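Local coordinates for protein glycoside hydrolase, family 11\:clostridium cellulosome enzyme, dockerin type i\:polysaccharide (Clostridium thermocellum, PDB 2C71) that hydrolyses acetyl ester groups on xylan as a metal-dependent family 4 carbohydrate esterase, probably aiding breakdown of the plant cell wall, at residues 17-22 / 155-160; 24-29 / 166-171; 124-129 / 139-144. All coordinates share one frame; numbering follows the deposited sequence.

Contact 1: 17-22 / 155-160; sequences NVLTAR and HDVQPE
The guanidinium of Arg22 meets Glu160 at its edge: OE1 lies in the guanidinium plane and accepts from NH1 at 2.8 Å along an almost straight line (171° at the hydrogen). The contact joins the helix that follows strand 6-12 to the loop after strand 151-155 in the NodB-type polysaccharide deacetylase fold, where such loops at the C-terminal ends of parallel strands surround the metal site. One face of the guanidinium is covered near its rim by CD1 of Leu19, a neighbour on the helix. The carboxylate and guanidinium planes are 58° apart, and NH1 meets OE1 from above the carboxylate plane. Water 2 reinforces the salt bridge, donating to Glu160 OE2 and receiving a weak bond from Arg22 NH2.

Leucine suits position 19 because its two branches part: CD1 serves the guanidinium face and also lies 3.7 Å from Glu160 OE2, while CD2 rests 3.5 Å from Gln158 O.

Deeper in, Thr20 and Asp156 form a buried polar pair. Thr20 OG1 donates to Asp156 OD2 at 2.7 Å, on the anti side and tilted out of the carboxylate plane, and itself accepts from the backbone N of Asp16, so the hydroxyl is used in both directions. Asp156 CG stands between its own backbone N and carbonyl carbon (chi1 52°), which swings the carboxylate toward the helix. Its OD2 is also brushed by the methyl of Thr20, CG2 at 3.3 Å. Val157 CG2 lies 3.6 Å from Thr20 OG1, an apolar branch beside the bond. Between the two backbones, water 1 donates to both Leu19 O and Asp156 O, 2.8 Å from each.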
ATOM      1  N   ASN A  17     -13.811  -3.969   6.486  1.00  5.37           N
ATOM      2  CA  ASN A  17     -14.932  -4.255   5.581  1.00  5.33           C
ATOM      3  C   ASN A  17     -15.627  -2.998   5.106  1.00  5.85           C
ATOM      4  O   ASN A  17     -16.005  -2.925   3.943  1.00  8.96           O
ATOM      5  CB  ASN A  17     -15.924  -5.189   6.206  1.00  5.65           C
ATOM      6  CG  ASN A  17     -15.441  -6.617   6.304  1.00  6.38           C
ATOM      7  OD1 ASN A  17     -15.767  -7.329   7.335  1.00  8.61           O
ATOM      8  ND2 ASN A  17     -14.743  -7.098   5.341  1.00  6.09           N
ATOM      9  N   VAL A  18     -15.849  -2.023   5.954  1.00  5.15           N
ATOM     10  CA  VAL A  18     -16.529  -0.812   5.569  1.00  6.03           C
ATOM     11  C   VAL A  18     -15.607   0.146   4.842  1.00  5.77           C
ATOM     12  O   VAL A  18     -15.849   0.554   3.676  1.00  6.56           O
ATOM     13  CB  VAL A  18     -17.210  -0.117   6.769  1.00  7.23           C
ATOM     14  CG1 VAL A  18     -17.882   1.174   6.296  1.00  8.59           C
ATOM     15  CG2 VAL A  18     -18.242  -1.062   7.397  1.00  8.59           C
ATOM     16  N   LEU A  19     -14.498   0.544   5.462  1.00  5.49           N
ATOM     17  CA  LEU A  19     -13.674   1.606   4.895  1.00  5.68           C
ATOM     18  C   LEU A  19     -12.906   1.146   3.626  1.00  5.06           C
ATOM     19  O   LEU A  19     -12.765   1.915   2.685  1.00  5.80           O
ATOM     20  CB  LEU A  19     -12.685   2.198   5.921  1.00  5.69           C
ATOM     21  CG  LEU A  19     -13.263   3.389   6.722  1.00  9.77           C
ATOM     22  CD1 LEU A  19     -14.407   3.012   7.608  1.00 12.18           C
ATOM     23  CD2 LEU A  19     -12.152   4.100   7.462  1.00 10.28           C
ATOM     24  N   THR A  20     -12.416  -0.085   3.626  1.00  5.05           N
ATOM     25  CA  THR A  20     -11.693  -0.586   2.464  1.00  5.30           C
ATOM     26  C   THR A  20     -12.620  -0.703   1.275  1.00  5.16           C
ATOM     27  O   THR A  20     -12.245  -0.438   0.132  1.00  5.87           O
ATOM     28  CB  THR A  20     -10.985  -1.899   2.784  1.00  5.45           C
ATOM     29  OG1 THR A  20     -10.103  -1.693   3.900  1.00  5.41           O
ATOM     30  CG2 THR A  20     -10.236  -2.455   1.577  1.00  6.52           C
ATOM     31  N   ALA A  21     -13.879  -1.132   1.516  1.00  5.41           N
ATOM     32  CA  ALA A  21     -14.857  -1.228   0.428  1.00  5.38           C
ATOM     33  C   ALA A  21     -15.104   0.120  -0.208  1.00  5.66           C
ATOM     34  O   ALA A  21     -15.338   0.186  -1.418  1.00  6.54           O
ATOM     35  CB  ALA A  21     -16.148  -1.872   0.884  1.00  6.54           C
ATOM     36  N   ARG A  22     -15.040   1.219   0.551  1.00  5.54           N
ATOM     37  CA  ARG A  22     -15.193   2.533  -0.070  1.00  5.93           C
ATOM     38  C   ARG A  22     -14.123   2.801  -1.095  1.00  5.64           C
ATOM     39  O   ARG A  22     -14.384   3.370  -2.167  1.00  6.75           O
ATOM     40  CB  ARG A  22     -15.203   3.639   0.987  1.00  6.89           C
ATOM     41  CG  ARG A  22     -16.307   3.582   1.969  1.00  7.55           C
ATOM     42  CD  ARG A  22     -16.118   4.687   3.003  1.00  8.89           C
ATOM     43  NE  ARG A  22     -17.132   4.525   4.009  1.00 11.45           N
ATOM     44  CZ  ARG A  22     -17.069   5.098   5.181  1.00 11.18           C
ATOM     45  NH1 ARG A  22     -15.995   5.821   5.542  1.00 11.77           N
ATOM     46  NH2 ARG A  22     -18.082   4.935   6.018  1.00 13.52           N
ATOM     47  N   HIS A 155      -3.953   5.949   2.888  1.00  4.77           N
ATOM     48  CA  HIS A 155      -4.510   4.991   3.856  1.00  5.15           C
ATOM     49  C   HIS A 155      -5.927   4.662   3.428  1.00  5.11           C
ATOM     50  O   HIS A 155      -6.758   5.566   3.232  1.00  6.04           O
ATOM     51  CB  HIS A 155      -4.572   5.624   5.259  1.00  5.44           C
ATOM     52  CG  HIS A 155      -3.215   5.921   5.822  1.00  5.99           C
ATOM     53  ND1 HIS A 155      -2.445   6.990   5.419  1.00  6.34           N
ATOM     54  CD2 HIS A 155      -2.463   5.232   6.715  1.00  7.75           C
ATOM     55  CE1 HIS A 155      -1.280   6.946   6.049  1.00  7.98           C
ATOM     56  NE2 HIS A 155      -1.263   5.882   6.836  1.00  9.42           N
ATOM     57  N   ASP A 156      -6.259   3.371   3.352  1.00  5.25           N
ATOM     58  CA  ASP A 156      -7.688   3.024   3.203  1.00  5.90           C
ATOM     59  C   ASP A 156      -8.387   3.121   4.525  1.00  6.29           C
ATOM     60  O   ASP A 156      -9.607   3.362   4.557  1.00  7.29           O
ATOM     61  CB  ASP A 156      -7.971   1.731   2.470  1.00  7.17           C
ATOM     62  CG  ASP A 156      -7.228   0.532   3.014  1.00  6.88           C
ATOM     63  OD1 ASP A 156      -6.023   0.643   3.313  1.00  8.29           O
ATOM     64  OD2 ASP A 156      -7.876  -0.567   3.007  1.00 10.02           O
ATOM     65  N   VAL A 157      -7.689   2.929   5.644  1.00  5.74           N
ATOM     66  CA  VAL A 157      -8.305   2.862   6.945  1.00  6.47           C
ATOM     67  C   VAL A 157      -7.598   3.849   7.888  1.00  6.10           C
ATOM     68  O   VAL A 157      -6.386   3.774   8.081  1.00  7.07           O
ATOM     69  CB  VAL A 157      -8.199   1.414   7.507  1.00  8.04           C
ATOM     70  CG1 VAL A 157      -8.936   1.324   8.839  1.00 12.12           C
ATOM     71  CG2 VAL A 157      -8.824   0.411   6.514  1.00  8.64           C
ATOM     72  N   GLN A 158      -8.379   4.752   8.465  1.00  6.42           N
ATOM     73  CA  GLN A 158      -7.960   5.737   9.488  1.00  6.02           C
ATOM     74  C   GLN A 158      -9.215   6.104  10.248  1.00  5.69           C
ATOM     75  O   GLN A 158     -10.326   5.952   9.756  1.00  7.17           O
ATOM     76  CB  GLN A 158      -7.422   7.015   8.856  1.00  7.83           C
ATOM     77  CG  GLN A 158      -5.995   6.911   8.340  1.00  9.47           C
ATOM     78  CD  GLN A 158      -5.040   6.796   9.450  1.00  9.60           C
ATOM     79  OE1 GLN A 158      -4.888   7.772  10.278  1.00 16.85           O
ATOM     80  NE2 GLN A 158      -4.333   5.701   9.521  1.00 14.47           N
ATOM     81  N   PRO A 159      -9.052   6.665  11.456  1.00  7.08           N
ATOM     82  CA  PRO A 159     -10.199   7.277  12.144  1.00  7.22           C
ATOM     83  C   PRO A 159     -10.844   8.343  11.259  1.00  6.44           C
ATOM     84  O   PRO A 159     -10.165   9.067  10.539  1.00  8.73           O
ATOM     85  CB  PRO A 159      -9.573   7.874  13.430  1.00  8.48           C
ATOM     86  CG  PRO A 159      -8.322   7.012  13.671  1.00  9.63           C
ATOM     87  CD  PRO A 159      -7.808   6.768  12.255  1.00  8.52           C
ATOM     88  N   GLU A 160     -12.161   8.456  11.385  1.00  6.91           N
ATOM     89  CA  GLU A 160     -12.912   9.410  10.560  1.00  7.43           C
ATOM     90  C   GLU A 160     -13.044  10.772  11.204  1.00  6.83           C
ATOM     91  O   GLU A 160     -12.876  10.905  12.420  1.00  7.08           O
ATOM     92  CB  GLU A 160     -14.241   8.820  10.202  1.00  9.29           C
ATOM     93  CG  GLU A 160     -14.016   7.569   9.349  1.00 12.45           C
ATOM     94  CD  GLU A 160     -15.276   6.873   8.930  1.00 14.84           C
ATOM     95  OE1 GLU A 160     -15.880   7.272   7.916  1.00 17.00           O
ATOM     96  OE2 GLU A 160     -15.640   5.896   9.612  1.00 16.34           O
TER
HETATM   97  O   HOH W   1     -11.756   4.511   3.218  1.00  6.94           O
HETATM   98  O   HOH W   2     -17.720   4.529   8.596  1.00 19.04           O

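Contact 2: 24-29 / 166-171; sequences LDKLDK and EALDII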
ATOM      1  N   LEU A  24     -12.262   0.373  -2.658  1.00  5.27           N
ATOM      2  CA  LEU A  24     -12.430  -0.583  -3.752  1.00  5.65           C
ATOM      3  C   LEU A  24     -13.543  -0.136  -4.700  1.00  5.71           C
ATOM      4  O   LEU A  24     -13.428  -0.348  -5.910  1.00  6.50           O
ATOM      5  CB  LEU A  24     -12.681  -1.988  -3.213  1.00  5.60           C
ATOM      6  CG  LEU A  24     -11.456  -2.640  -2.548  1.00  5.71           C
ATOM      7  CD1 LEU A  24     -11.881  -3.872  -1.743  1.00  7.14           C
ATOM      8  CD2 LEU A  24     -10.401  -3.040  -3.577  1.00  7.80           C
ATOM      9  N   ASP A  25     -14.609   0.440  -4.167  1.00  6.08           N
ATOM     10  CA  ASP A  25     -15.702   0.935  -5.032  1.00  7.02           C
ATOM     11  C   ASP A  25     -15.207   2.021  -5.963  1.00  6.68           C
ATOM     12  O   ASP A  25     -15.632   2.060  -7.122  1.00  7.99           O
ATOM     13  CB  ASP A  25     -16.869   1.405  -4.212  1.00  8.17           C
ATOM     14  CG  ASP A  25     -17.644   0.283  -3.520  1.00 10.85           C
ATOM     15  OD1 ASP A  25     -17.501  -0.885  -3.819  1.00 14.13           O
ATOM     16  OD2 ASP A  25     -18.531   0.653  -2.675  1.00 15.19           O
ATOM     17  N   LYS A  26     -14.378   2.967  -5.490  1.00  6.66           N
ATOM     18  CA  LYS A  26     -13.807   3.996  -6.362  1.00  6.98           C
ATOM     19  C   LYS A  26     -12.923   3.368  -7.429  1.00  7.00           C
ATOM     20  O   LYS A  26     -12.941   3.765  -8.594  1.00  7.96           O
ATOM     21  CB  LYS A  26     -12.980   5.010  -5.572  1.00  7.54           C
ATOM     22  CG  LYS A  26     -13.731   5.849  -4.572  1.00  8.62           C
ATOM     23  CD  LYS A  26     -14.799   6.743  -5.175  1.00  9.64           C
ATOM     24  CE  LYS A  26     -15.519   7.506  -4.102  1.00  9.89           C
ATOM     25  NZ  LYS A  26     -16.595   8.312  -4.585  1.00 11.59           N
ATOM     26  N   LEU A  27     -12.090   2.410  -7.035  1.00  6.73           N
ATOM     27  CA  LEU A  27     -11.188   1.768  -7.996  1.00  7.20           C
ATOM     28  C   LEU A  27     -11.978   1.018  -9.050  1.00  7.81           C
ATOM     29  O   LEU A  27     -11.596   1.001 -10.244  1.00  9.50           O
ATOM     30  CB  LEU A  27     -10.186   0.879  -7.294  1.00  6.83           C
ATOM     31  CG  LEU A  27      -9.316   1.611  -6.251  1.00  6.89           C
ATOM     32  CD1 LEU A  27      -8.454   0.557  -5.503  1.00  8.11           C
ATOM     33  CD2 LEU A  27      -8.472   2.689  -6.848  1.00 11.62           C
ATOM     34  N   ASP A  28     -13.103   0.422  -8.693  1.00  7.90           N
ATOM     35  CA  ASP A  28     -13.976  -0.219  -9.684  1.00  8.32           C
ATOM     36  C   ASP A  28     -14.553   0.837 -10.625  1.00  8.46           C
ATOM     37  O   ASP A  28     -14.643   0.605 -11.846  1.00  9.74           O
ATOM     38  CB  ASP A  28     -15.142  -0.978  -9.004  1.00  9.47           C
ATOM     39  CG  ASP A  28     -14.770  -2.288  -8.319  1.00 12.25           C
ATOM     40  OD1 ASP A  28     -13.712  -2.865  -8.637  1.00 14.71           O
ATOM     41  OD2 ASP A  28     -15.613  -2.736  -7.480  1.00 16.36           O
ATOM     42  N   LYS A  29     -15.027   1.957 -10.085  1.00  8.54           N
ATOM     43  CA  LYS A  29     -15.631   3.007 -10.898  1.00  9.10           C
ATOM     44  C   LYS A  29     -14.709   3.468 -11.997  1.00  8.55           C
ATOM     45  O   LYS A  29     -15.133   3.710 -13.130  1.00 11.24           O
ATOM     46  CB  LYS A  29     -16.032   4.185  -9.999  1.00 10.44           C
ATOM     47  CG  LYS A  29     -16.658   5.386 -10.644  1.00 14.27           C
ATOM     48  CD  LYS A  29     -16.775   6.539  -9.486  1.00 15.52           C
ATOM     49  CE  LYS A  29     -17.415   7.782  -9.924  1.00 18.34           C
ATOM     50  NZ  LYS A  29     -17.573   8.692  -8.766  1.00 18.21           N
ATOM     51  N   GLU A 166     -13.028   9.876  -1.490  1.00  5.81           N
ATOM     52  CA  GLU A 166     -13.465  11.046  -2.246  0.50  3.99           C
ATOM     53  C   GLU A 166     -12.292  11.757  -2.925  1.00  5.79           C
ATOM     54  O   GLU A 166     -12.431  12.307  -4.034  1.00  6.67           O
ATOM     55  CB  GLU A 166     -14.270  11.949  -1.302  0.50  5.09           C
ATOM     56  CG  GLU A 166     -15.616  11.330  -0.881  0.50  6.43           C
ATOM     57  CD  GLU A 166     -15.542  10.078   0.007  0.50  7.64           C
ATOM     58  OE1 GLU A 166     -14.716   9.982   0.952  0.50  6.84           O
ATOM     59  OE2 GLU A 166     -16.350   9.160  -0.271  0.50 12.01           O
ATOM     60  N   ALA A 167     -11.115  11.744  -2.310  1.00  5.01           N
ATOM     61  CA  ALA A 167      -9.927  12.303  -2.948  1.00  5.27           C
ATOM     62  C   ALA A 167      -9.646  11.607  -4.268  1.00  5.33           C
ATOM     63  O   ALA A 167      -9.133  12.229  -5.211  1.00  5.38           O
ATOM     64  CB  ALA A 167      -8.740  12.228  -2.027  1.00  5.83           C
ATOM     65  N   LEU A 168      -9.925  10.303  -4.357  1.00  5.15           N
ATOM     66  CA  LEU A 168      -9.657   9.546  -5.577  1.00  5.64           C
ATOM     67  C   LEU A 168     -10.503  10.039  -6.765  1.00  5.75           C
ATOM     68  O   LEU A 168     -10.080   9.877  -7.905  1.00  6.61           O
ATOM     69  CB  LEU A 168      -9.896   8.045  -5.362  1.00  5.39           C
ATOM     70  CG  LEU A 168      -9.009   7.408  -4.283  1.00  6.40           C
ATOM     71  CD1 LEU A 168      -9.408   5.938  -4.095  1.00  7.69           C
ATOM     72  CD2 LEU A 168      -7.549   7.486  -4.654  1.00  7.93           C
ATOM     73  N   ASP A 169     -11.665  10.625  -6.481  1.00  6.37           N
ATOM     74  CA  ASP A 169     -12.480  11.241  -7.562  1.00  6.80           C
ATOM     75  C   ASP A 169     -11.820  12.399  -8.249  1.00  6.91           C
ATOM     76  O   ASP A 169     -12.260  12.759  -9.350  1.00  7.61           O
ATOM     77  CB  ASP A 169     -13.856  11.686  -7.056  1.00  7.59           C
ATOM     78  CG  ASP A 169     -14.771  10.528  -6.750  1.00  8.38           C
ATOM     79  OD1 ASP A 169     -14.886   9.582  -7.580  1.00 10.76           O
ATOM     80  OD2 ASP A 169     -15.406  10.571  -5.674  1.00 11.33           O
ATOM     81  N   ILE A 170     -10.811  13.026  -7.622  1.00  6.52           N
ATOM     82  CA  ILE A 170      -9.979  14.049  -8.227  1.00  6.57           C
ATOM     83  C   ILE A 170      -8.678  13.442  -8.730  1.00  6.27           C
ATOM     84  O   ILE A 170      -8.266  13.686  -9.872  1.00  7.12           O
ATOM     85  CB  ILE A 170      -9.717  15.203  -7.262  1.00  6.76           C
ATOM     86  CG1 ILE A 170     -11.021  15.860  -6.849  1.00  9.60           C
ATOM     87  CG2 ILE A 170      -8.747  16.203  -7.854  1.00  9.00           C
ATOM     88  CD1 ILE A 170     -10.887  16.771  -5.632  1.00 10.29           C
ATOM     89  N   ILE A 171      -7.987  12.674  -7.881  1.00  5.96           N
ATOM     90  CA  ILE A 171      -6.681  12.121  -8.252  1.00  5.56           C
ATOM     91  C   ILE A 171      -6.729  11.323  -9.537  1.00  6.01           C
ATOM     92  O   ILE A 171      -5.859  11.507 -10.408  1.00  6.68           O
ATOM     93  CB  ILE A 171      -6.132  11.250  -7.096  1.00  5.57           C
ATOM     94  CG1 ILE A 171      -5.827  12.109  -5.846  1.00  5.81           C
ATOM     95  CG2 ILE A 171      -4.907  10.488  -7.538  1.00  7.33           C
ATOM     96  CD1 ILE A 171      -5.668  11.289  -4.579  1.00  6.54           C
TER
HETATM   97  O   HOH W   3     -18.145   9.046  -2.388  1.00 14.10           O
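The outer half of Lys26, from CD to NZ, crosses Asp169 at about a right angle. Its CB packs 4.0 Å from Leu168 CD1, an apolar touch at the root of the chain. A bend at the second torsion (chi2 -62°) then turns the otherwise extended chain, so that CD runs past the carboxylate with Asp169 OD1 at 3.7 Å and CE comes within 3.4 Å of Asp169 OD2. At the tip, NZ gives a hydrogen bond of 2.8 Å to Asp169 OD2 on its syn side and completes a salt bridge. Lysine fits here because its methylenes can lie against leucine while its ammonium meets the carboxylate. Water 3 accepts from NZ and donates to Glu166 OE2, but Glu166 has two conformers, so this water link is doubtful.

The other oxygen of Asp169 is shared. Lys29, one helical turn beyond Lys26, stretches its fully extended chain over so that NZ meets OD1 at 3.1 Å, from above the carboxylate plane (43° out of it). Tyr30 OH makes a further hydrogen bond to OD1. With both oxygens engaged and two ammonium groups beside it, the carboxylate is probably restricted in its rotation and favoured in its charged form.

Beneath this network the contact becomes hydrophobic. Leu168 CD1 lies 4.4 Å from Leu27 CD2, and both leucines also touch Leu9 of strand 6-12, joining the helices to the sheet. The helix axes run nearly parallel, 9.7 Å apart and crossing at -24°. Here salt bridges lie outside and leucines inside; the placement itself, neighbouring helices that follow adjacent parallel strands, 6-12 and 151-155, is as expected of the distorted (beta/alpha) barrel of NodB-type deacetylases.

Contact 3: 124-129 / 139-144; sequences LTANDW and AAAVIN
The irregular loop at Ala126, just before the left-handed backbone of Asn127, passes beside helix 139-144 with its main chain very near, the CA atoms of Ala126 and Ala141 being only 5.1 Å apart. Small side chains make this possible. The methyl of Ala126 points at the helix and is received by two residues, with Ala141 CB at 3.8 Å and Val142 CG2 at 3.7 Å; Ala141 CB also lies 3.8 Å from Ala126 CA. Valine is well placed beside it, since its branch widens the apolar surface; the same residue also touches Ile152 of strand 151-155 and Ile171 of helix 164-177.

Leu124 adds a second point of touch. A first torsion of 173° carries its CG away from the backbone N and lays CD2 on the helix backbone, 3.7 Å from Val142 O.

The touches across the interface are almost all carbon to carbon, with a leucine methyl against a carbonyl oxygen. Backbone hydrogen bonds of Leu124 with Ile151 and Leu153 of strand 151-155 help to place the loop, whereas between the two segments themselves the chemistry implies a fit resting on van der Waals contact.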
ATOM      1  N   LEU A 124       5.294   8.809  -1.614  1.00  6.97           N
ATOM      2  CA  LEU A 124       4.783  10.168  -1.451  1.00  7.46           C
ATOM      3  C   LEU A 124       3.566  10.133  -0.525  1.00  6.52           C
ATOM      4  O   LEU A 124       2.594   9.459  -0.823  1.00  7.51           O
ATOM      5  CB  LEU A 124       4.351  10.696  -2.835  1.00  7.87           C
ATOM      6  CG  LEU A 124       3.628  12.061  -2.880  1.00  9.02           C
ATOM      7  CD1 LEU A 124       4.617  13.186  -2.548  1.00 12.58           C
ATOM      8  CD2 LEU A 124       2.973  12.248  -4.250  1.00 11.43           C
ATOM      9  N   THR A 125       3.587  10.906   0.554  1.00  7.83           N
ATOM     10  CA  THR A 125       2.439  10.964   1.436  1.00  7.02           C
ATOM     11  C   THR A 125       1.616  12.207   1.142  1.00  7.31           C
ATOM     12  O   THR A 125       2.059  13.120   0.446  1.00  9.77           O
ATOM     13  CB  THR A 125       2.894  10.924   2.896  1.00  9.47           C
ATOM     14  OG1 THR A 125       3.680  12.070   3.166  1.00 11.21           O
ATOM     15  CG2 THR A 125       3.691   9.672   3.241  1.00 11.14           C
ATOM     16  N   ALA A 126       0.412  12.261   1.726  1.00  6.62           N
ATOM     17  CA  ALA A 126      -0.580  13.263   1.368  1.00  6.58           C
ATOM     18  C   ALA A 126      -1.392  13.746   2.567  1.00  5.88           C
ATOM     19  O   ALA A 126      -2.509  14.227   2.418  1.00  6.40           O
ATOM     20  CB  ALA A 126      -1.499  12.761   0.276  1.00  8.90           C
ATOM     21  N   ASN A 127      -0.842  13.582   3.779  1.00  5.59           N
ATOM     22  CA  ASN A 127      -1.464  14.070   5.001  1.00  5.41           C
ATOM     23  C   ASN A 127      -2.863  13.478   5.206  1.00  5.26           C
ATOM     24  O   ASN A 127      -3.703  14.077   5.874  1.00  6.44           O
ATOM     25  CB  ASN A 127      -1.452  15.595   5.076  1.00  5.93           C
ATOM     26  CG  ASN A 127      -0.065  16.173   5.075  1.00  5.68           C
ATOM     27  OD1 ASN A 127       0.161  17.255   4.540  1.00  8.16           O
ATOM     28  ND2 ASN A 127       0.873  15.491   5.672  1.00  7.24           N
ATOM     29  N   ASP A 128      -3.091  12.245   4.706  1.00  5.14           N
ATOM     30  CA  ASP A 128      -4.438  11.686   4.746  1.00  5.62           C
ATOM     31  C   ASP A 128      -4.720  10.883   5.986  1.00  5.99           C
ATOM     32  O   ASP A 128      -5.766  10.233   6.072  1.00  7.27           O
ATOM     33  CB  ASP A 128      -4.766  10.904   3.467  1.00  6.01           C
ATOM     34  CG  ASP A 128      -4.290   9.473   3.476  1.00  5.13           C
ATOM     35  OD1 ASP A 128      -3.158   9.253   3.948  1.00  6.41           O
ATOM     36  OD2 ASP A 128      -5.059   8.594   2.988  1.00  5.91           O
ATOM     37  N   TRP A 129      -3.839  10.981   6.974  1.00  6.29           N
ATOM     38  CA  TRP A 129      -4.067  10.500   8.344  1.00  6.85           C
ATOM     39  C   TRP A 129      -4.545  11.618   9.267  1.00  7.20           C
ATOM     40  O   TRP A 129      -4.703  11.390  10.470  1.00  9.59           O
ATOM     41  CB  TRP A 129      -2.820   9.823   8.891  1.00  7.85           C
ATOM     42  CG  TRP A 129      -1.665  10.780   9.028  1.00  7.29           C
ATOM     43  CD1 TRP A 129      -1.315  11.481  10.130  1.00  8.07           C
ATOM     44  CD2 TRP A 129      -0.733  11.138   8.005  1.00  7.34           C
ATOM     45  NE1 TRP A 129      -0.219  12.279   9.847  1.00  9.58           N
ATOM     46  CE2 TRP A 129       0.160  12.068   8.553  1.00  8.53           C
ATOM     47  CE3 TRP A 129      -0.523  10.694   6.683  1.00  7.82           C
ATOM     48  CZ2 TRP A 129       1.229  12.620   7.800  1.00  9.80           C
ATOM     49  CZ3 TRP A 129       0.536  11.232   5.958  1.00  9.55           C
ATOM     50  CH2 TRP A 129       1.356  12.177   6.512  1.00  9.83           C
ATOM     51  N   ALA A 139      -6.143  15.286  -2.430  1.00  4.97           N
ATOM     52  CA  ALA A 139      -5.908  15.167  -3.864  1.00  4.80           C
ATOM     53  C   ALA A 139      -4.835  16.124  -4.346  1.00  5.54           C
ATOM     54  O   ALA A 139      -3.964  15.738  -5.132  1.00  6.05           O
ATOM     55  CB  ALA A 139      -7.225  15.402  -4.622  1.00  6.25           C
ATOM     56  N   ALA A 140      -4.878  17.387  -3.891  1.00  5.57           N
ATOM     57  CA  ALA A 140      -3.883  18.376  -4.307  1.00  6.23           C
ATOM     58  C   ALA A 140      -2.486  17.920  -3.913  1.00  5.66           C
ATOM     59  O   ALA A 140      -1.515  18.116  -4.666  1.00  6.88           O
ATOM     60  CB  ALA A 140      -4.225  19.740  -3.759  1.00  7.10           C
ATOM     61  N   ALA A 141      -2.378  17.315  -2.735  1.00  5.88           N
ATOM     62  CA  ALA A 141      -1.090  16.857  -2.224  1.00  6.26           C
ATOM     63  C   ALA A 141      -0.499  15.773  -3.119  1.00  6.44           C
ATOM     64  O   ALA A 141       0.700  15.770  -3.396  1.00  8.45           O
ATOM     65  CB  ALA A 141      -1.237  16.348  -0.798  1.00  6.99           C
ATOM     66  N   VAL A 142      -1.348  14.855  -3.567  1.00  6.12           N
ATOM     67  CA  VAL A 142      -0.920  13.789  -4.464  1.00  6.89           C
ATOM     68  C   VAL A 142      -0.570  14.334  -5.845  1.00  7.27           C
ATOM     69  O   VAL A 142       0.514  14.076  -6.367  1.00  8.85           O
ATOM     70  CB  VAL A 142      -2.004  12.704  -4.611  1.00  6.06           C
ATOM     71  CG1 VAL A 142      -1.619  11.714  -5.701  1.00  7.20           C
ATOM     72  CG2 VAL A 142      -2.221  11.989  -3.286  1.00  6.80           C
ATOM     73  N   ILE A 143      -1.494  15.090  -6.429  1.00  7.07           N
ATOM     74  CA  ILE A 143      -1.361  15.529  -7.840  1.00  8.36           C
ATOM     75  C   ILE A 143      -0.142  16.411  -8.035  1.00  8.42           C
ATOM     76  O   ILE A 143       0.525  16.316  -9.069  1.00 10.89           O
ATOM     77  CB  ILE A 143      -2.637  16.210  -8.271  1.00  9.80           C
ATOM     78  CG1 ILE A 143      -3.790  15.203  -8.374  1.00  9.31           C
ATOM     79  CG2 ILE A 143      -2.416  17.130  -9.506  1.00 13.34           C
ATOM     80  CD1 ILE A 143      -5.133  15.861  -8.356  1.00 12.45           C
ATOM     81  N   ASN A 144       0.165  17.272  -7.085  1.00  7.72           N
ATOM     82  CA  ASN A 144       1.315  18.150  -7.211  1.00  8.51           C
ATOM     83  C   ASN A 144       2.638  17.496  -6.908  1.00 10.07           C
ATOM     84  O   ASN A 144       3.647  18.040  -7.284  1.00 14.87           O
ATOM     85  CB  ASN A 144       1.038  19.462  -6.431  1.00 10.14           C
ATOM     86  CG  ASN A 144      -0.103  20.268  -7.045  1.00  9.54           C
ATOM     87  OD1 ASN A 144       0.066  20.877  -8.156  1.00 12.82           O
ATOM     88  ND2 ASN A 144      -1.228  20.325  -6.388  1.00 10.87           N
TER

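Overall arrangement
Contacts 1 and 2 lie along the same helix, 17-30, their centres 13 Å apart, and each ties it to a part of the chain following strand 151-155. Contact 3 is nested in the sequence between the segments of both. It meets contact 2, their centres 14 Å apart, through an apolar layer in which Ile170 CB and Ala139 CB are 3.6 Å apart. It meets contact 1, centres 17 Å apart, through a probable hydrogen bond of 2.8 Å between His155 ND1 and Asp128 OD1. Contact 1 is near the magnesium ion bound by Asp13 and His64: the side chain of Gln158 is about 6 Å from the metal, that of Ala126 in contact 3 about 14 Å.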